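Local atomic coordinates of myosin-17 (Arabidopsis thaliana, PDB entry 7KFL), a protein that probably moves cargo along actin filaments as a class XI plant myosin, the cargo being recognised by the globular tail domain modelled here. Residues Ala213-Gln216 against Ser217-Lys220; Pro68-Asn71 against Glu72-Tyr76; Tyr225-Leu228 against Met229-Asn232; Gln158-Ala161 against Phe162-Ile166. All coordinates share one frame; numbering follows the deposited sequence.

Interaction 1: residues Ala213-Gln216 against Ser217-Lys220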
ATOM      1  N   ALA A 213      19.046  -2.297 -14.486  1.00 56.85           N
ATOM      2  CA  ALA A 213      17.836  -1.898 -15.246  1.00 55.98           C
ATOM      3  C   ALA A 213      16.573  -2.405 -14.538  1.00 54.57           C
ATOM      4  O   ALA A 213      15.521  -1.755 -14.669  1.00 54.94           O
ATOM      5  CB  ALA A 213      17.919  -2.420 -16.661  1.00 56.41           C
ATOM      6  N   HIS A 214      16.673  -3.526 -13.819  1.00 53.41           N
ATOM      7  CA  HIS A 214      15.551  -4.160 -13.077  1.00 52.13           C
ATOM      8  C   HIS A 214      15.054  -3.219 -11.972  1.00 51.59           C
ATOM      9  O   HIS A 214      13.828  -3.156 -11.764  1.00 51.41           O
ATOM     10  CB  HIS A 214      15.968  -5.536 -12.546  1.00 51.59           C
ATOM     11  CG  HIS A 214      16.212  -6.536 -13.626  1.00 51.88           C
ATOM     12  ND1 HIS A 214      15.494  -6.534 -14.808  1.00 52.04           N
ATOM     13  CD2 HIS A 214      17.069  -7.577 -13.705  1.00 51.82           C
ATOM     14  CE1 HIS A 214      15.906  -7.525 -15.571  1.00 52.25           C
ATOM     15  NE2 HIS A 214      16.870  -8.182 -14.917  1.00 52.14           N
ATOM     16  N   TRP A 215      15.964  -2.510 -11.296  1.00 51.58           N
ATOM     17  CA  TRP A 215      15.616  -1.473 -10.287  1.00 51.65           C
ATOM     18  C   TRP A 215      14.832  -0.352 -10.975  1.00 51.97           C
ATOM     19  O   TRP A 215      13.866   0.150 -10.370  1.00 52.78           O
ATOM     20  CB  TRP A 215      16.864  -0.926  -9.585  1.00 51.99           C
ATOM     21  CG  TRP A 215      17.638  -1.956  -8.823  1.00 52.11           C
ATOM     22  CD1 TRP A 215      18.928  -2.338  -9.042  1.00 52.77           C
ATOM     23  CD2 TRP A 215      17.173  -2.739  -7.708  1.00 52.10           C
ATOM     24  NE1 TRP A 215      19.302  -3.297  -8.142  1.00 52.38           N
ATOM     25  CE2 TRP A 215      18.247  -3.567  -7.313  1.00 52.20           C
ATOM     26  CE3 TRP A 215      15.965  -2.818  -7.004  1.00 51.87           C
ATOM     27  CZ2 TRP A 215      18.145  -4.463  -6.250  1.00 51.93           C
ATOM     28  CZ3 TRP A 215      15.863  -3.706  -5.955  1.00 51.51           C
ATOM     29  CH2 TRP A 215      16.939  -4.517  -5.588  1.00 51.97           C
ATOM     30  N   GLN A 216      15.238   0.009 -12.196  1.00 52.06           N
ATOM     31  CA  GLN A 216      14.589   1.060 -13.024  1.00 51.75           C
ATOM     32  C   GLN A 216      13.204   0.580 -13.479  1.00 51.33           C
ATOM     33  O   GLN A 216      12.283   1.419 -13.517  1.00 51.93           O
ATOM     34  CB  GLN A 216      15.500   1.443 -14.192  1.00 52.20           C
ATOM     35  CG  GLN A 216      16.770   2.157 -13.744  1.00 52.25           C
ATOM     36  CD  GLN A 216      17.782   2.358 -14.847  1.00 52.29           C
ATOM     37  OE1 GLN A 216      17.522   2.113 -16.024  1.00 51.63           O
ATOM     38  NE2 GLN A 216      18.962   2.815 -14.462  1.00 52.12           N
ATOM     39  N   SER A 217      13.050  -0.710 -13.795  1.00 50.95           N
ATOM     40  CA  SER A 217      11.751  -1.331 -14.178  1.00 51.45           C
ATOM     41  C   SER A 217      10.738  -1.180 -13.035  1.00 51.58           C
ATOM     42  O   SER A 217       9.559  -0.879 -13.320  1.00 52.09           O
ATOM     43  CB  SER A 217      11.919  -2.780 -14.561  1.00 51.34           C
ATOM     44  OG  SER A 217      12.876  -2.922 -15.597  1.00 52.16           O
ATOM     45  N   ILE A 218      11.184  -1.393 -11.792  1.00 51.36           N
ATOM     46  CA  ILE A 218      10.352  -1.280 -10.557  1.00 51.11           C
ATOM     47  C   ILE A 218       9.910   0.180 -10.394  1.00 51.10           C
ATOM     48  O   ILE A 218       8.705   0.407 -10.159  1.00 51.89           O
ATOM     49  CB  ILE A 218      11.117  -1.815  -9.327  1.00 51.10           C
ATOM     50  CG1 ILE A 218      11.228  -3.343  -9.369  1.00 51.30           C
ATOM     51  CG2 ILE A 218      10.485  -1.336  -8.026  1.00 50.73           C
ATOM     52  CD1 ILE A 218      12.208  -3.927  -8.377  1.00 51.45           C
ATOM     53  N   ARG A 219      10.850   1.120 -10.525  1.00 50.86           N
ATOM     54  CA  ARG A 219      10.613   2.586 -10.408  1.00 51.33           C
ATOM     55  C   ARG A 219       9.522   3.028 -11.398  1.00 51.66           C
ATOM     56  O   ARG A 219       8.710   3.897 -11.025  1.00 51.38           O
ATOM     57  CB  ARG A 219      11.914   3.354 -10.658  1.00 51.43           C
ATOM     58  CG  ARG A 219      11.840   4.827 -10.288  1.00 51.73           C
ATOM     59  CD  ARG A 219      13.123   5.565 -10.616  1.00 52.42           C
ATOM     60  NE  ARG A 219      12.950   7.008 -10.518  1.00 52.96           N
ATOM     61  CZ  ARG A 219      13.934   7.901 -10.535  1.00 53.51           C
ATOM     62  NH1 ARG A 219      15.196   7.515 -10.644  1.00 54.05           N
ATOM     63  NH2 ARG A 219      13.649   9.186 -10.435  1.00 54.15           N
ATOM     64  N   LYS A 220       9.509   2.455 -12.607  1.00 52.14           N
ATOM     65  CA  LYS A 220       8.506   2.751 -13.668  1.00 53.14           C
ATOM     66  C   LYS A 220       7.122   2.281 -13.207  1.00 52.91           C
ATOM     67  O   LYS A 220       6.165   3.079 -13.301  1.00 53.03           O
ATOM     68  CB  LYS A 220       8.893   2.094 -14.997  1.00 54.11           C
ATOM     69  CG  LYS A 220       9.861   2.902 -15.854  1.00 55.06           C
ATOM     70  CD  LYS A 220      10.153   2.282 -17.204  1.00 55.97           C
ATOM     71  CE  LYS A 220      11.012   1.039 -17.113  1.00 55.87           C
ATOM     72  NZ  LYS A 220      11.551   0.648 -18.437  1.00 56.84           N
TER
HETATM   73  O   HOH W   1      12.950  -5.981 -16.347  1.00 50.65           O
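Two successive turns of helix 205-231, in the helical cargo-binding domain, meet here, and the contact combines main-chain bonding with a water-bridged polar side and an apolar side. Ser217 faces the carbonyl oxygen of Ala213 one turn back: its N donates to Ala213 O at 2.8 Å, with the donor in the carbonyl plane. Its hydroxyl lies close to the same acceptor, OG to Ala213 O being 3.0 Å. With OG anti to the carbonyl carbon (chi1 -56°), the hydroxyl is folded back over the preceding turn. Its second neighbour is a water that links it to the imidazole of His214, 3.2 Å from Ser217 OG and 3.0 Å from His214 ND1, so the ring is tied to the serine without touching it. Further round the helix, Trp215 and Ile218 run side by side in the same direction. Only the end of the isoleucine reaches the indole, CD1 lying 4.2 Å from Trp215 CE3 in an oblique approach. The same Ile218 side chain covers a carbonyl of the turn before, with CG1 3.5 Å from His214 O, the oxygen that accepts the Ile218 N-H. Ile218 packs on Leu181 and Leu182 of helix 150-186 and on Leu280 of helix 267-287, while the Trp215 ring meets that of Tyr272. Gln216 NE2 also bonds to Glu279 of helix 267-287. Trp215 and Ile218 buried between helices, with His214 and Ser217 partly exposed and Lys220 exposed, give the pattern of an amphipathic alpha-helix in a helical bundle.

Interaction 2: residues Pro68-Asn71 against Glu72-Tyr76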
ATOM      1  N   PRO A  68     -10.946  -8.414 -15.768  1.00 77.47           N
ATOM      2  CA  PRO A  68      -9.502  -8.507 -15.991  1.00 78.15           C
ATOM      3  C   PRO A  68      -8.885  -7.150 -16.364  1.00 77.83           C
ATOM      4  O   PRO A  68      -9.501  -6.416 -17.118  1.00 78.20           O
ATOM      5  CB  PRO A  68      -9.392  -9.493 -17.161  1.00 79.41           C
ATOM      6  CG  PRO A  68     -10.670  -9.262 -17.938  1.00 79.91           C
ATOM      7  CD  PRO A  68     -11.718  -9.011 -16.873  1.00 79.17           C
ATOM      8  N   ASP A  69      -7.687  -6.863 -15.843  1.00 77.46           N
ATOM      9  CA  ASP A  69      -6.996  -5.555 -15.989  1.00 77.28           C
ATOM     10  C   ASP A  69      -7.938  -4.469 -15.455  1.00 74.43           C
ATOM     11  O   ASP A  69      -8.489  -3.697 -16.263  1.00 74.31           O
ATOM     12  CB  ASP A  69      -6.554  -5.317 -17.436  1.00 79.66           C
ATOM     13  CG  ASP A  69      -5.411  -4.323 -17.576  1.00 81.21           C
ATOM     14  OD1 ASP A  69      -5.167  -3.559 -16.614  1.00 80.90           O
ATOM     15  OD2 ASP A  69      -4.768  -4.326 -18.644  1.00 83.25           O
ATOM     16  N   ASN A  70      -8.104  -4.439 -14.130  1.00 71.68           N
ATOM     17  CA  ASN A  70      -9.125  -3.633 -13.407  1.00 69.33           C
ATOM     18  C   ASN A  70      -8.466  -2.415 -12.747  1.00 66.58           C
ATOM     19  O   ASN A  70      -9.094  -1.833 -11.848  1.00 67.31           O
ATOM     20  CB  ASN A  70      -9.864  -4.485 -12.367  1.00 69.11           C
ATOM     21  CG  ASN A  70      -8.940  -5.292 -11.475  1.00 68.22           C
ATOM     22  OD1 ASN A  70      -7.719  -5.231 -11.612  1.00 66.20           O
ATOM     23  ND2 ASN A  70      -9.511  -6.052 -10.555  1.00 67.84           N
ATOM     24  N   ASN A  71      -7.265  -2.026 -13.185  1.00 63.63           N
ATOM     25  CA  ASN A  71      -6.447  -0.983 -12.509  1.00 62.33           C
ATOM     26  C   ASN A  71      -7.143   0.378 -12.616  1.00 62.43           C
ATOM     27  O   ASN A  71      -7.215   1.084 -11.590  1.00 61.82           O
ATOM     28  CB  ASN A  71      -5.016  -0.937 -13.052  1.00 61.47           C
ATOM     29  CG  ASN A  71      -4.072  -1.830 -12.277  1.00 60.62           C
ATOM     30  OD1 ASN A  71      -4.169  -1.930 -11.056  1.00 59.25           O
ATOM     31  ND2 ASN A  71      -3.150  -2.476 -12.971  1.00 61.62           N
ATOM     32  N   GLU A  72      -7.636   0.725 -13.808  1.00 63.34           N
ATOM     33  CA  GLU A  72      -8.285   2.033 -14.094  1.00 63.32           C
ATOM     34  C   GLU A  72      -9.610   2.120 -13.329  1.00 60.77           C
ATOM     35  O   GLU A  72      -9.847   3.158 -12.680  1.00 61.22           O
ATOM     36  CB  GLU A  72      -8.498   2.211 -15.598  1.00 66.39           C
ATOM     37  CG  GLU A  72      -7.204   2.254 -16.393  1.00 68.40           C
ATOM     38  CD  GLU A  72      -7.380   2.560 -17.871  1.00 71.50           C
ATOM     39  OE1 GLU A  72      -8.201   3.446 -18.198  1.00 72.40           O
ATOM     40  OE2 GLU A  72      -6.698   1.910 -18.696  1.00 73.79           O
ATOM     41  N   VAL A  73     -10.428   1.064 -13.397  1.00 58.10           N
ATOM     42  CA  VAL A  73     -11.767   0.986 -12.737  1.00 56.21           C
ATOM     43  C   VAL A  73     -11.592   0.926 -11.210  1.00 54.09           C
ATOM     44  O   VAL A  73     -12.484   1.444 -10.505  1.00 53.98           O
ATOM     45  CB  VAL A  73     -12.598  -0.198 -13.276  1.00 56.19           C
ATOM     46  CG1 VAL A  73     -11.989  -1.548 -12.931  1.00 56.21           C
ATOM     47  CG2 VAL A  73     -14.043  -0.135 -12.808  1.00 56.10           C
ATOM     48  N   LEU A  74     -10.496   0.332 -10.718  1.00 51.54           N
ATOM     49  CA  LEU A  74     -10.181   0.240  -9.264  1.00 50.26           C
ATOM     50  C   LEU A  74      -9.781   1.616  -8.724  1.00 49.38           C
ATOM     51  O   LEU A  74     -10.312   2.010  -7.672  1.00 49.86           O
ATOM     52  CB  LEU A  74      -9.059  -0.776  -9.026  1.00 50.21           C
ATOM     53  CG  LEU A  74      -9.500  -2.234  -8.905  1.00 49.88           C
ATOM     54  CD1 LEU A  74      -8.305  -3.166  -9.024  1.00 49.70           C
ATOM     55  CD2 LEU A  74     -10.237  -2.476  -7.598  1.00 49.41           C
ATOM     56  N   ALA A  75      -8.861   2.304  -9.404  1.00 49.50           N
ATOM     57  CA  ALA A  75      -8.386   3.663  -9.047  1.00 49.49           C
ATOM     58  C   ALA A  75      -9.577   4.629  -9.038  1.00 49.22           C
ATOM     59  O   ALA A  75      -9.661   5.469  -8.113  1.00 48.57           O
ATOM     60  CB  ALA A  75      -7.314   4.107 -10.014  1.00 49.60           C
ATOM     61  N   TYR A  76     -10.469   4.488 -10.026  1.00 49.25           N
ATOM     62  CA  TYR A  76     -11.712   5.286 -10.190  1.00 49.23           C
ATOM     63  C   TYR A  76     -12.611   5.097  -8.964  1.00 48.78           C
ATOM     64  O   TYR A  76     -13.021   6.102  -8.352  1.00 48.10           O
ATOM     65  CB  TYR A  76     -12.449   4.884 -11.471  1.00 49.64           C
ATOM     66  CG  TYR A  76     -13.702   5.679 -11.739  1.00 50.32           C
ATOM     67  CD1 TYR A  76     -13.632   6.993 -12.179  1.00 51.12           C
ATOM     68  CD2 TYR A  76     -14.959   5.128 -11.546  1.00 49.86           C
ATOM     69  CE1 TYR A  76     -14.777   7.737 -12.422  1.00 51.10           C
ATOM     70  CE2 TYR A  76     -16.114   5.858 -11.783  1.00 50.31           C
ATOM     71  CZ  TYR A  76     -16.023   7.167 -12.223  1.00 50.86           C
ATOM     72  OH  TYR A  76     -17.155   7.893 -12.458  1.00 51.05           O
TER
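Asn70 and Leu74 cross at an angle, one branch of the leucine lying against the asparagine amide. Leu74 CD1 comes to 3.3 Å from Asn70 CG and is nearly as close to OD1 and ND2, so the methyl sits over the face of the amide. The amide stands there because CG sits between the backbone N and the carbonyl carbon (chi1 49°). Val73 flanks Asn70 too, its CG1 3.7 Å from Asn70 CB and 3.1 Å from Asn70 O. That oxygen, covered also by CB, CG and CD1 of Leu74, accepts the Leu74 N-H, 2.8 Å from Leu74 N. Asn70 holds the N-cap position of helix 71-89, yet its side chain does no capping: ND2 reaches back to Ile65 O at the end of helix 53-65 and OD1 takes a bond from Asn173 of helix 150-186. These two bonds fix the rotation of the amide and join the start of one helix to two others. The next backbone bond of the helix runs from Ala75 N to Asn71 O, 3.0 Å, and Ala75 CB covers the same oxygen at 3.4 Å. Leu74 packs on Ile166 and Ile170 of helix 150-186.

Interaction 3: residues Tyr225-Leu228 against Met229-Asn232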
ATOM      1  N   TYR A 225       1.371   3.467 -11.243  1.00 51.21           N
ATOM      2  CA  TYR A 225       0.295   3.367 -10.222  1.00 50.44           C
ATOM      3  C   TYR A 225       0.125   4.728  -9.538  1.00 50.74           C
ATOM      4  O   TYR A 225      -1.030   5.130  -9.309  1.00 51.88           O
ATOM      5  CB  TYR A 225       0.575   2.222  -9.244  1.00 49.31           C
ATOM      6  CG  TYR A 225       0.311   0.850  -9.813  1.00 48.49           C
ATOM      7  CD1 TYR A 225       1.158   0.298 -10.760  1.00 48.23           C
ATOM      8  CD2 TYR A 225      -0.791   0.106  -9.425  1.00 47.80           C
ATOM      9  CE1 TYR A 225       0.929  -0.958 -11.296  1.00 48.30           C
ATOM     10  CE2 TYR A 225      -1.039  -1.152  -9.954  1.00 47.86           C
ATOM     11  CZ  TYR A 225      -0.173  -1.689 -10.893  1.00 48.01           C
ATOM     12  OH  TYR A 225      -0.394  -2.924 -11.428  1.00 47.61           O
ATOM     13  N   LEU A 226       1.228   5.427  -9.256  1.00 50.48           N
ATOM     14  CA  LEU A 226       1.197   6.796  -8.672  1.00 50.57           C
ATOM     15  C   LEU A 226       0.392   7.722  -9.596  1.00 50.65           C
ATOM     16  O   LEU A 226      -0.537   8.381  -9.102  1.00 51.36           O
ATOM     17  CB  LEU A 226       2.629   7.306  -8.470  1.00 50.43           C
ATOM     18  CG  LEU A 226       2.758   8.733  -7.940  1.00 50.57           C
ATOM     19  CD1 LEU A 226       1.982   8.915  -6.644  1.00 50.53           C
ATOM     20  CD2 LEU A 226       4.218   9.106  -7.736  1.00 50.85           C
ATOM     21  N   ASN A 227       0.719   7.742 -10.891  1.00 50.78           N
ATOM     22  CA  ASN A 227       0.119   8.665 -11.895  1.00 51.51           C
ATOM     23  C   ASN A 227      -1.345   8.278 -12.149  1.00 51.77           C
ATOM     24  O   ASN A 227      -2.160   9.195 -12.390  1.00 51.51           O
ATOM     25  CB  ASN A 227       0.928   8.690 -13.195  1.00 51.65           C
ATOM     26  CG  ASN A 227       2.300   9.308 -13.027  1.00 51.69           C
ATOM     27  OD1 ASN A 227       2.469  10.269 -12.280  1.00 51.46           O
ATOM     28  ND2 ASN A 227       3.290   8.770 -13.722  1.00 52.21           N
ATOM     29  N   LEU A 228      -1.660   6.978 -12.096  1.00 51.53           N
ATOM     30  CA  LEU A 228      -3.028   6.426 -12.303  1.00 51.29           C
ATOM     31  C   LEU A 228      -3.948   6.868 -11.159  1.00 51.75           C
ATOM     32  O   LEU A 228      -5.154   7.065 -11.410  1.00 52.23           O
ATOM     33  CB  LEU A 228      -2.948   4.898 -12.374  1.00 50.73           C
ATOM     34  CG  LEU A 228      -4.287   4.165 -12.450  1.00 50.29           C
ATOM     35  CD1 LEU A 228      -5.069   4.580 -13.687  1.00 50.70           C
ATOM     36  CD2 LEU A 228      -4.077   2.660 -12.435  1.00 50.29           C
ATOM     37  N   MET A 229      -3.405   6.988  -9.946  1.00 52.30           N
ATOM     38  CA  MET A 229      -4.168   7.392  -8.737  1.00 52.90           C
ATOM     39  C   MET A 229      -4.208   8.922  -8.644  1.00 53.34           C
ATOM     40  O   MET A 229      -5.183   9.444  -8.077  1.00 54.30           O
ATOM     41  CB  MET A 229      -3.543   6.792  -7.475  1.00 53.68           C
ATOM     42  CG  MET A 229      -3.784   5.295  -7.360  1.00 54.17           C
ATOM     43  SD  MET A 229      -3.214   4.606  -5.793  1.00 55.70           S
ATOM     44  CE  MET A 229      -1.443   4.816  -5.960  1.00 55.83           C
ATOM     45  N   LYS A 230      -3.203   9.609  -9.195  1.00 53.94           N
ATOM     46  CA  LYS A 230      -3.168  11.094  -9.286  1.00 54.69           C
ATOM     47  C   LYS A 230      -4.181  11.554 -10.345  1.00 54.20           C
ATOM     48  O   LYS A 230      -4.872  12.562 -10.094  1.00 54.57           O
ATOM     49  CB  LYS A 230      -1.746  11.578  -9.584  1.00 56.10           C
ATOM     50  CG  LYS A 230      -0.783  11.457  -8.411  1.00 57.07           C
ATOM     51  CD  LYS A 230       0.638  11.842  -8.743  1.00 58.38           C
ATOM     52  CE  LYS A 230       0.809  13.333  -8.935  1.00 60.07           C
ATOM     53  NZ  LYS A 230       2.239  13.710  -9.035  1.00 61.28           N
ATOM     54  N   ALA A 231      -4.279  10.823 -11.462  1.00 53.06           N
ATOM     55  CA  ALA A 231      -5.240  11.058 -12.567  1.00 52.31           C
ATOM     56  C   ALA A 231      -6.676  10.897 -12.060  1.00 51.81           C
ATOM     57  O   ALA A 231      -7.563  11.608 -12.571  1.00 52.63           O
ATOM     58  CB  ALA A 231      -4.969  10.104 -13.705  1.00 52.39           C
ATOM     59  N   ASN A 232      -6.885   9.984 -11.103  1.00 50.70           N
ATOM     60  CA  ASN A 232      -8.205   9.667 -10.494  1.00 49.51           C
ATOM     61  C   ASN A 232      -8.372  10.440  -9.179  1.00 50.11           C
ATOM     62  O   ASN A 232      -9.320  10.129  -8.434  1.00 49.95           O
ATOM     63  CB  ASN A 232      -8.371   8.157 -10.304  1.00 48.28           C
ATOM     64  CG  ASN A 232      -8.866   7.468 -11.557  1.00 47.82           C
ATOM     65  OD1 ASN A 232     -10.013   7.659 -11.951  1.00 47.95           O
ATOM     66  ND2 ASN A 232      -8.019   6.674 -12.191  1.00 47.35           N
TER
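The contact is a helix C-terminus, the last turns of helix 205-231, where the chain leaves the helix at Asn232. Leu228 O takes the side-chain amide of Asn232, ND2 lying 3.0 Å away and nearly along the C=O axis (163°). The backbone N of Asn232 is 3.4 Å from Leu228 O and adds a weak bond, so one residue gives two donors to one carbonyl. The Leu228 and Asn232 side chains run side by side, Leu228 CD1 3.9 Å from Asn232 ND2. OD1 is bonded to Tyr25 OH; with ND2 on Leu228 O, both ends of the amide are held and its rotation is fixed. Met229 curls back over the preceding turn: a bend at chi3 (-67°) carries the terminal methyl to 3.4 Å from Tyr225 O, the oxygen that also accepts the Met229 N-H. The aliphatic part of Lys230 passes across Leu226, CD 3.8 Å from Leu226 CD1, and its ammonium end makes a cation-pi contact with Tyr291. Leu226 and Met229 both pack on Val239 and Phe243 of helix 236-260, whereas Leu228 turns to Asn71 and Ala75 of helix 71-89. The last backbone bond without weak geometry, Ala231 N to Asn227 O, is 2.8 Å. A side-chain amide that adds to a weak main-chain bond on the same carbonyl marks the C-terminal end of an alpha-helix in a helical bundle.

Interaction 4: residues Gln158-Ala161 against Phe162-Ile166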
ATOM      1  N   GLN A 158     -21.025  -1.808   4.244  1.00 50.90           N
ATOM      2  CA  GLN A 158     -20.756  -2.544   2.977  1.00 50.74           C
ATOM      3  C   GLN A 158     -19.810  -1.722   2.089  1.00 50.29           C
ATOM      4  O   GLN A 158     -18.887  -2.323   1.498  1.00 50.89           O
ATOM      5  CB  GLN A 158     -22.061  -2.872   2.248  1.00 51.16           C
ATOM      6  CG  GLN A 158     -22.799  -4.068   2.837  1.00 51.70           C
ATOM      7  CD  GLN A 158     -24.057  -4.420   2.079  1.00 51.64           C
ATOM      8  OE1 GLN A 158     -24.379  -3.830   1.053  1.00 52.43           O
ATOM      9  NE2 GLN A 158     -24.781  -5.404   2.583  1.00 52.04           N
ATOM     10  N   LEU A 159     -20.016  -0.404   1.996  1.00 49.15           N
ATOM     11  CA  LEU A 159     -19.178   0.498   1.158  1.00 48.44           C
ATOM     12  C   LEU A 159     -17.767   0.594   1.752  1.00 48.15           C
ATOM     13  O   LEU A 159     -16.798   0.602   0.960  1.00 49.11           O
ATOM     14  CB  LEU A 159     -19.832   1.880   1.055  1.00 48.10           C
ATOM     15  CG  LEU A 159     -19.149   2.861   0.101  1.00 47.52           C
ATOM     16  CD1 LEU A 159     -19.088   2.305  -1.314  1.00 47.45           C
ATOM     17  CD2 LEU A 159     -19.858   4.206   0.107  1.00 47.72           C
ATOM     18  N   THR A 160     -17.656   0.679   3.082  1.00 47.36           N
ATOM     19  CA  THR A 160     -16.370   0.628   3.833  1.00 47.07           C
ATOM     20  C   THR A 160     -15.609  -0.638   3.421  1.00 46.37           C
ATOM     21  O   THR A 160     -14.430  -0.518   3.039  1.00 45.22           O
ATOM     22  CB  THR A 160     -16.608   0.698   5.349  1.00 47.74           C
ATOM     23  OG1 THR A 160     -17.121   1.995   5.653  1.00 48.58           O
ATOM     24  CG2 THR A 160     -15.361   0.452   6.171  1.00 47.79           C
ATOM     25  N   ALA A 161     -16.271  -1.797   3.476  1.00 46.81           N
ATOM     26  CA  ALA A 161     -15.691  -3.120   3.140  1.00 47.81           C
ATOM     27  C   ALA A 161     -15.176  -3.115   1.694  1.00 48.40           C
ATOM     28  O   ALA A 161     -14.129  -3.733   1.444  1.00 49.49           O
ATOM     29  CB  ALA A 161     -16.705  -4.215   3.364  1.00 47.80           C
ATOM     30  N   PHE A 162     -15.871  -2.435   0.779  1.00 49.66           N
ATOM     31  CA  PHE A 162     -15.503  -2.383  -0.663  1.00 50.50           C
ATOM     32  C   PHE A 162     -14.316  -1.434  -0.876  1.00 49.89           C
ATOM     33  O   PHE A 162     -13.475  -1.742  -1.739  1.00 49.48           O
ATOM     34  CB  PHE A 162     -16.719  -2.050  -1.528  1.00 51.45           C
ATOM     35  CG  PHE A 162     -17.336  -3.278  -2.147  1.00 53.02           C
ATOM     36  CD1 PHE A 162     -18.277  -4.027  -1.458  1.00 54.45           C
ATOM     37  CD2 PHE A 162     -16.926  -3.720  -3.395  1.00 54.02           C
ATOM     38  CE1 PHE A 162     -18.823  -5.172  -2.019  1.00 54.99           C
ATOM     39  CE2 PHE A 162     -17.474  -4.864  -3.955  1.00 54.75           C
ATOM     40  CZ  PHE A 162     -18.419  -5.590  -3.266  1.00 55.07           C
ATOM     41  N   LEU A 163     -14.228  -0.335  -0.119  1.00 49.55           N
ATOM     42  CA  LEU A 163     -13.049   0.572  -0.140  1.00 49.46           C
ATOM     43  C   LEU A 163     -11.798  -0.220   0.259  1.00 49.95           C
ATOM     44  O   LEU A 163     -10.764  -0.084  -0.425  1.00 50.88           O
ATOM     45  CB  LEU A 163     -13.275   1.752   0.811  1.00 49.51           C
ATOM     46  CG  LEU A 163     -12.086   2.701   0.970  1.00 49.74           C
ATOM     47  CD1 LEU A 163     -11.667   3.281  -0.370  1.00 49.93           C
ATOM     48  CD2 LEU A 163     -12.403   3.820   1.949  1.00 50.03           C
ATOM     49  N   GLU A 164     -11.895  -1.012   1.328  1.00 50.57           N
ATOM     50  CA  GLU A 164     -10.789  -1.854   1.856  1.00 50.66           C
ATOM     51  C   GLU A 164     -10.409  -2.907   0.808  1.00 50.27           C
ATOM     52  O   GLU A 164      -9.202  -3.107   0.597  1.00 51.78           O
ATOM     53  CB  GLU A 164     -11.198  -2.480   3.189  1.00 51.96           C
ATOM     54  CG  GLU A 164     -11.250  -1.467   4.323  1.00 52.99           C
ATOM     55  CD  GLU A 164     -11.940  -1.932   5.593  1.00 53.98           C
ATOM     56  OE1 GLU A 164     -12.318  -3.119   5.667  1.00 54.86           O
ATOM     57  OE2 GLU A 164     -12.102  -1.098   6.507  1.00 54.91           O
ATOM     58  N   LYS A 165     -11.400  -3.532   0.165  1.00 49.93           N
ATOM     59  CA  LYS A 165     -11.197  -4.553  -0.900  1.00 50.29           C
ATOM     60  C   LYS A 165     -10.491  -3.917  -2.104  1.00 50.10           C
ATOM     61  O   LYS A 165      -9.513  -4.511  -2.603  1.00 51.08           O
ATOM     62  CB  LYS A 165     -12.535  -5.158  -1.330  1.00 51.14           C
ATOM     63  CG  LYS A 165     -12.462  -6.128  -2.500  1.00 51.54           C
ATOM     64  CD  LYS A 165     -13.730  -6.931  -2.684  1.00 52.85           C
ATOM     65  CE  LYS A 165     -13.772  -7.687  -3.995  1.00 53.70           C
ATOM     66  NZ  LYS A 165     -12.778  -8.785  -4.029  1.00 54.01           N
ATOM     67  N   ILE A 166     -10.987  -2.765  -2.560  1.00 49.33           N
ATOM     68  CA  ILE A 166     -10.439  -2.021  -3.733  1.00 49.17           C
ATOM     69  C   ILE A 166      -8.995  -1.609  -3.415  1.00 49.14           C
ATOM     70  O   ILE A 166      -8.098  -1.969  -4.200  1.00 49.14           O
ATOM     71  CB  ILE A 166     -11.351  -0.831  -4.104  1.00 48.39           C
ATOM     72  CG1 ILE A 166     -12.649  -1.319  -4.756  1.00 48.38           C
ATOM     73  CG2 ILE A 166     -10.624   0.169  -4.993  1.00 48.15           C
ATOM     74  CD1 ILE A 166     -13.776  -0.311  -4.727  1.00 48.62           C
TER
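Thr160 and Glu164 lie side by side on one flank of helix 150-186, pointing the same way, with the threonine methyl CG2 3.6 Å from Glu164 OE2. The glutamate chain, extended beyond CG, runs close to the carbonyl of the turn before: its CG is 3.6 Å from Thr160 O. That oxygen also accepts the Glu164 N-H, 3.1 Å from Glu164 N, in the carbonyl plane and with a fairly straight N-H angle of 162°. Round the helix, Phe162 brings the edge of its ring to Gln158 O, CD1 lying 3.5 Å from that oxygen and the oxygen near the ring plane. The backbone N of Phe162 bonds to Gln158 O at 3.1 Å, so this carbonyl meets both the main chain and the ring of the same residue. A weak second bond runs from Phe162 N to Leu159 O, whose main donor is Leu163 N at 2.9 Å.

What sets these groups lies a shell further out. Thr160 OG1 bonds to Lys156 O one turn back; with CG2 anti to the backbone N (OG1 at chi1 -67°), the methyl is left to face the glutamate. Phe162 packs on Ile58 and Ala62 of helix 53-65; Leu159 meets Leu84, and Leu163 meets Leu78 and Leu85, of helix 71-89. Near the chain's end, Val388 and Ile391 of helix 388-393 touch Thr160 and Leu163. Buried leucines turned chiefly to helix 71-89, and an aromatic to helix 53-65, mark a long amphipathic alpha-helix packed against several others in a helical bundle.

In the fold
Interactions 1 and 3 share helix 205-231, their centres about 18 Å apart and their nearest atoms about 5 Å, one following the other along the same helix. Interaction 2 lies between interactions 3 and 4 and touches both, but stays about 11 Å from interaction 1 at the nearest atoms. It meets interaction 3 by a probable hydrogen bond of 3.2 Å from Asn71 ND2 to Tyr225 OH, and interaction 4 through Leu74 O and Ile166 CG2, 3.3 Å apart. Thus the start of helix 71-89 contacts both helix 150-186 and the end of helix 205-231. Interactions 1 and 4 lie on opposite sides of the chain's centre, their centres about 31 Å apart.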